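PDB 3HPY: catechol 2,3-dioxygenase from Pseudomonas sp. KL28, which probably catalyses the iron(II)-dependent extradiol ring cleavage of catechol by O2, yielding (2Z,4E)-2-hydroxy-6-oxohexa-2,4-dienoate. Local coordinates for residues T246-G249 with V250-G253; L282-T285 with Y286-A290. All blocks are in the same frame, centred on the assembly; numbering follows the deposited sequence.

Interaction 1 of 2, residues T246-G249 with V250-G253. With MCT (4-methylcatechol), chain J.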
loop_
_atom_site.group_PDB
_atom_site.type_symbol
_atom_site.label_atom_id
_atom_site.label_comp_id
_atom_site.label_asym_id
_atom_site.label_seq_id
_atom_site.Cartn_x
_atom_site.Cartn_y
_atom_site.Cartn_z
ATOM N N THR C 246 -9.058 -6.152 -8.759
ATOM C CA THR C 246 -8.159 -7.185 -9.255
ATOM C C THR C 246 -7.120 -6.633 -10.231
ATOM O O THR C 246 -7.003 -5.423 -10.406
ATOM C CB THR C 246 -8.973 -8.328 -9.926
ATOM O OG1 THR C 246 -8.084 -9.364 -10.365
ATOM C CG2 THR C 246 -9.786 -7.801 -11.102
ATOM N N ARG C 247 -6.346 -7.529 -10.836
ATOM C CA ARG C 247 -5.325 -7.155 -11.818
ATOM C C ARG C 247 -5.623 -7.747 -13.205
ATOM O O ARG C 247 -6.060 -8.891 -13.294
ATOM C CB ARG C 247 -3.944 -7.665 -11.385
ATOM C CG ARG C 247 -2.962 -7.771 -12.547
ATOM C CD ARG C 247 -1.786 -6.878 -12.355
ATOM N NE ARG C 247 -0.963 -7.314 -11.231
ATOM C CZ ARG C 247 0.118 -6.660 -10.825
ATOM N NH1 ARG C 247 0.485 -5.552 -11.456
ATOM N NH2 ARG C 247 0.827 -7.105 -9.797
ATOM N N HIS C 248 -5.370 -6.939 -14.254
ATOM C CA HIS C 248 -5.496 -7.356 -15.656
ATOM C C HIS C 248 -4.133 -7.907 -16.029
ATOM O O HIS C 248 -3.141 -7.425 -15.478
ATOM C CB HIS C 248 -5.685 -6.170 -16.615
ATOM C CG HIS C 248 -7.040 -5.451 -16.738
ATOM N ND1 HIS C 248 -7.136 -4.082 -16.507
ATOM C CD2 HIS C 248 -8.265 -5.899 -17.062
ATOM C CE1 HIS C 248 -8.391 -3.735 -16.710
ATOM N NE2 HIS C 248 -9.081 -4.791 -17.054
ATOM N N GLY C 249 -3.990 -8.869 -16.944
ATOM C CA GLY C 249 -2.644 -9.300 -17.328
ATOM C C GLY C 249 -2.189 -8.211 -18.287
ATOM O O GLY C 249 -1.100 -7.622 -18.208
ATOM N N VAL C 250 -3.101 -7.970 -19.214
ATOM C CA VAL C 250 -3.002 -6.939 -20.215
ATOM C C VAL C 250 -2.683 -5.731 -19.368
ATOM O O VAL C 250 -3.411 -5.440 -18.420
ATOM C CB VAL C 250 -4.380 -6.752 -20.842
ATOM C CG1 VAL C 250 -4.414 -5.546 -21.751
ATOM C CG2 VAL C 250 -4.765 -8.018 -21.556
ATOM N N THR C 251 -1.571 -5.073 -19.676
ATOM C CA THR C 251 -1.146 -3.873 -18.971
ATOM C C THR C 251 -0.755 -4.025 -17.500
ATOM O O THR C 251 -0.178 -3.101 -16.931
ATOM C CB THR C 251 -2.223 -2.763 -19.108
ATOM O OG1 THR C 251 -3.304 -2.996 -18.196
ATOM C CG2 THR C 251 -2.776 -2.765 -20.535
ATOM N N ARG C 252 -1.041 -5.167 -16.881
ATOM C CA ARG C 252 -0.679 -5.354 -15.472
ATOM C C ARG C 252 -1.409 -4.312 -14.598
ATOM O O ARG C 252 -1.122 -4.178 -13.411
ATOM C CB ARG C 252 0.841 -5.166 -15.266
ATOM C CG ARG C 252 1.836 -5.911 -16.205
ATOM C CD ARG C 252 3.279 -5.442 -15.859
ATOM N NE ARG C 252 4.401 -6.120 -16.524
ATOM C CZ ARG C 252 5.683 -5.810 -16.308
ATOM N NH1 ARG C 252 5.993 -4.837 -15.451
ATOM N NH2 ARG C 252 6.654 -6.471 -16.933
ATOM N N GLY C 253 -2.341 -3.572 -15.190
ATOM C CA GLY C 253 -3.061 -2.548 -14.445
ATOM C C GLY C 253 -4.160 -3.033 -13.514
ATOM O O GLY C 253 -5.111 -3.688 -13.945
HETATM C C1 MCT J . -8.052 -4.365 -20.231
HETATM C C2 MCT J . -9.172 -3.517 -20.205
HETATM C C3 MCT J . -9.024 -2.196 -19.723
HETATM O O3 MCT J . -10.088 -1.388 -19.692
HETATM C C4 MCT J . -7.762 -1.719 -19.275
HETATM O O4 MCT J . -7.644 -0.441 -18.814
HETATM C C5 MCT J . -6.630 -2.578 -19.304
HETATM C C6 MCT J . -6.788 -3.902 -19.787
HETATM C C MCT J . -8.199 -5.767 -20.733
#
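V250 and H248 meet in the loop of a β-hairpin, an example of how a short connection can line a substrate pocket. V250 O lies 3.0 Å from H248 CB, while V250 CG1 reaches C6 of the bound 4-methylcatechol at 3.5 Å. The H248 imidazole lies almost parallel to the catechol ring, which offers C6 3.3 Å above the centre of one imidazole face. T251 follows, its OG1 held between backbone N and carbonyl carbon (chi1 79°); from there the hydroxyl oxygen approaches C5 of the ligand at 3.5 Å. The geometry also fits an ST turn, though the position of G253 N, the donor to OG1, is less certain. R252 turns the chain back. Its N donates to G249 O at 2.8 Å, coming from above the carbonyl plane, and its own carbonyl oxygen receives R247 NH1 at 2.9 Å. That bond is nearly straight (165°), lies on a lone pair and runs close to the guanidinium plane; R247, bent midway, keeps NH2 for a salt bridge with D232 of a third subunit, whereas R252 reaches D49 of a second. Last comes G253, whose oxygen accepts from H248 N at 3.3 Å and, weakly, from H248 ND1. NE2 is hydrogen-bonded to Y257 OH, so both imidazole nitrogens have a partner. The loop joins strand 246-247 to its antiparallel partner 254-259, with W193 of strand 189-195 against V250 and T251, and G292 of helix 289-293 bonded to the backbone of G249 and V250.

Interaction 2 of 2, residues L282-T285 with Y286-A290; sequences LSWT and YDNFA
T285 and N288 meet where strand 282-284 gives way to helix 289-293 through a type I β-turn, Y286 to F289, an instance of how a chain leaving a sheet can be bent at once into a helix. The side chain of N288 shows the economy of the arrangement. Its CB sits against T285 OG1, only 3.1 Å away, and CG then departs anti to the backbone N (chi1 -159°), carrying the amide to the edge of the W284 indole. There OD1 arrives near the ring plane, 3.7 Å from CZ3 and 3.8 Å from CE3; amide and ring planes differ by 22°. This oxygen also takes a weak bond from Q291 NE2, just beyond the segment. N288 occupies the N-cap position, yet its side chain makes no capping bond. Its backbone N makes two weak hydrogen bonds back to T285, one from N288 N to T285 O at 3.2 Å and the other to T285 OG1 at 3.5 Å. The threonine hydroxyl is thus flanked by several neighbours, with D287 OD2 lying alongside at 3.4 Å. A second subunit closes over this corner: its N135 accepts from T285 N and packs on W284 and N288. The F289 ring leads away from the strand end to M190 and V181, its nearest side-chain atom about 5 Å from the nearest atom of the bound 4-methylcatechol. The turn itself is closed by F289 N donating to Y286 O at 3.0 Å.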
loop_
_atom_site.group_PDB
_atom_site.type_symbol
_atom_site.label_atom_id
_atom_site.label_comp_id
_atom_site.label_asym_id
_atom_site.label_seq_id
_atom_site.Cartn_x
_atom_site.Cartn_y
_atom_site.Cartn_z
ATOM N N LEU C 282 3.215 -6.498 -26.939
ATOM C CA LEU C 282 3.095 -7.789 -26.260
ATOM C C LEU C 282 1.826 -8.449 -26.790
ATOM O O LEU C 282 0.880 -7.760 -27.169
ATOM C CB LEU C 282 2.977 -7.594 -24.747
ATOM C CG LEU C 282 4.120 -6.816 -24.089
ATOM C CD1 LEU C 282 3.837 -6.638 -22.598
ATOM C CD2 LEU C 282 5.426 -7.562 -24.308
ATOM N N SER C 283 1.790 -9.773 -26.811
ATOM C CA SER C 283 0.608 -10.457 -27.320
ATOM C C SER C 283 0.027 -11.485 -26.354
ATOM O O SER C 283 0.753 -12.125 -25.588
ATOM C CB SER C 283 0.942 -11.156 -28.641
ATOM O OG SER C 283 1.415 -10.231 -29.601
ATOM N N TRP C 284 -1.291 -11.634 -26.401
ATOM C CA TRP C 284 -1.982 -12.606 -25.575
ATOM C C TRP C 284 -2.769 -13.529 -26.500
ATOM O O TRP C 284 -3.403 -13.065 -27.443
ATOM C CB TRP C 284 -2.932 -11.911 -24.597
ATOM C CG TRP C 284 -2.223 -11.188 -23.492
ATOM C CD1 TRP C 284 -1.557 -9.999 -23.582
ATOM C CD2 TRP C 284 -2.055 -11.640 -22.143
ATOM N NE1 TRP C 284 -0.981 -9.685 -22.375
ATOM C CE2 TRP C 284 -1.270 -10.674 -21.474
ATOM C CE3 TRP C 284 -2.490 -12.770 -21.434
ATOM C CZ2 TRP C 284 -0.910 -10.803 -20.126
ATOM C CZ3 TRP C 284 -2.129 -12.899 -20.089
ATOM C CH2 TRP C 284 -1.345 -11.917 -19.452
ATOM N N THR C 285 -2.703 -14.831 -26.245
ATOM C CA THR C 285 -3.432 -15.803 -27.055
ATOM C C THR C 285 -4.912 -15.735 -26.691
ATOM O O THR C 285 -5.260 -15.394 -25.559
ATOM C CB THR C 285 -2.930 -17.224 -26.794
ATOM O OG1 THR C 285 -3.057 -17.522 -25.400
ATOM C CG2 THR C 285 -1.478 -17.354 -27.200
ATOM N N TYR C 286 -5.782 -16.058 -27.645
ATOM C CA TYR C 286 -7.225 -16.015 -27.405
ATOM C C TYR C 286 -7.669 -16.943 -26.278
ATOM O O TYR C 286 -8.454 -16.548 -25.412
ATOM C CB TYR C 286 -7.998 -16.391 -28.677
ATOM C CG TYR C 286 -9.512 -16.379 -28.513
ATOM C CD1 TYR C 286 -10.228 -15.180 -28.526
ATOM C CD2 TYR C 286 -10.228 -17.568 -28.343
ATOM C CE1 TYR C 286 -11.617 -15.164 -28.378
ATOM C CE2 TYR C 286 -11.616 -17.562 -28.191
ATOM C CZ TYR C 286 -12.303 -16.359 -28.211
ATOM O OH TYR C 286 -13.675 -16.346 -28.070
ATOM N N ASP C 287 -7.172 -18.176 -26.297
ATOM C CA ASP C 287 -7.554 -19.158 -25.293
ATOM C C ASP C 287 -7.182 -18.701 -23.890
ATOM O O ASP C 287 -7.876 -19.012 -22.921
ATOM C CB ASP C 287 -6.906 -20.515 -25.608
ATOM C CG ASP C 287 -5.476 -20.621 -25.113
ATOM O OD1 ASP C 287 -5.282 -20.817 -23.894
ATOM O OD2 ASP C 287 -4.548 -20.508 -25.940
ATOM N N ASN C 288 -6.103 -17.932 -23.788
ATOM C CA ASN C 288 -5.635 -17.445 -22.494
ATOM C C ASN C 288 -6.135 -16.042 -22.163
ATOM O O ASN C 288 -5.620 -15.381 -21.267
ATOM C CB ASN C 288 -4.107 -17.464 -22.475
ATOM C CG ASN C 288 -3.543 -17.475 -21.074
ATOM O OD1 ASN C 288 -3.179 -16.434 -20.526
ATOM N ND2 ASN C 288 -3.478 -18.661 -20.478
ATOM N N PHE C 289 -7.166 -15.595 -22.854
ATOM C CA PHE C 289 -7.655 -14.255 -22.621
ATOM C C PHE C 289 -8.316 -14.010 -21.214
ATOM O O PHE C 289 -8.355 -12.864 -20.751
ATOM C CB PHE C 289 -8.507 -13.899 -23.855
ATOM C CG PHE C 289 -9.179 -12.569 -23.805
ATOM C CD1 PHE C 289 -8.460 -11.349 -23.784
ATOM C CD2 PHE C 289 -10.565 -12.536 -23.704
ATOM C CE1 PHE C 289 -9.145 -10.098 -23.687
ATOM C CE2 PHE C 289 -11.266 -11.323 -23.607
ATOM C CZ PHE C 289 -10.559 -10.090 -23.580
ATOM N N ALA C 290 -8.757 -15.072 -20.515
ATOM C CA ALA C 290 -9.343 -14.966 -19.147
ATOM C C ALA C 290 -8.289 -14.415 -18.166
ATOM O O ALA C 290 -8.598 -13.633 -17.262
ATOM C CB ALA C 290 -9.817 -16.351 -18.648
#

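Followed from the N terminus, the chain closes interaction 1 first, within the loop between strands 246-247 and 254-259; interaction 2 closes later, at the exit from strand 282-284. The two stand in series, neither nested nor crossed, with centres about 12 Å apart, and both reach the same sheet. They meet where G249 C packs on W284 CZ2 at 3.4 Å. E179 of strand 176-182 is a common partner, bonding T251 N with one carboxylate oxygen and, weakly, W284 NE1 with the other. Helix 289-293 begins in interaction 2 and comes back against the loop of interaction 1. Both contacts also touch the second subunit, joining substrate pocket and tetramer interface.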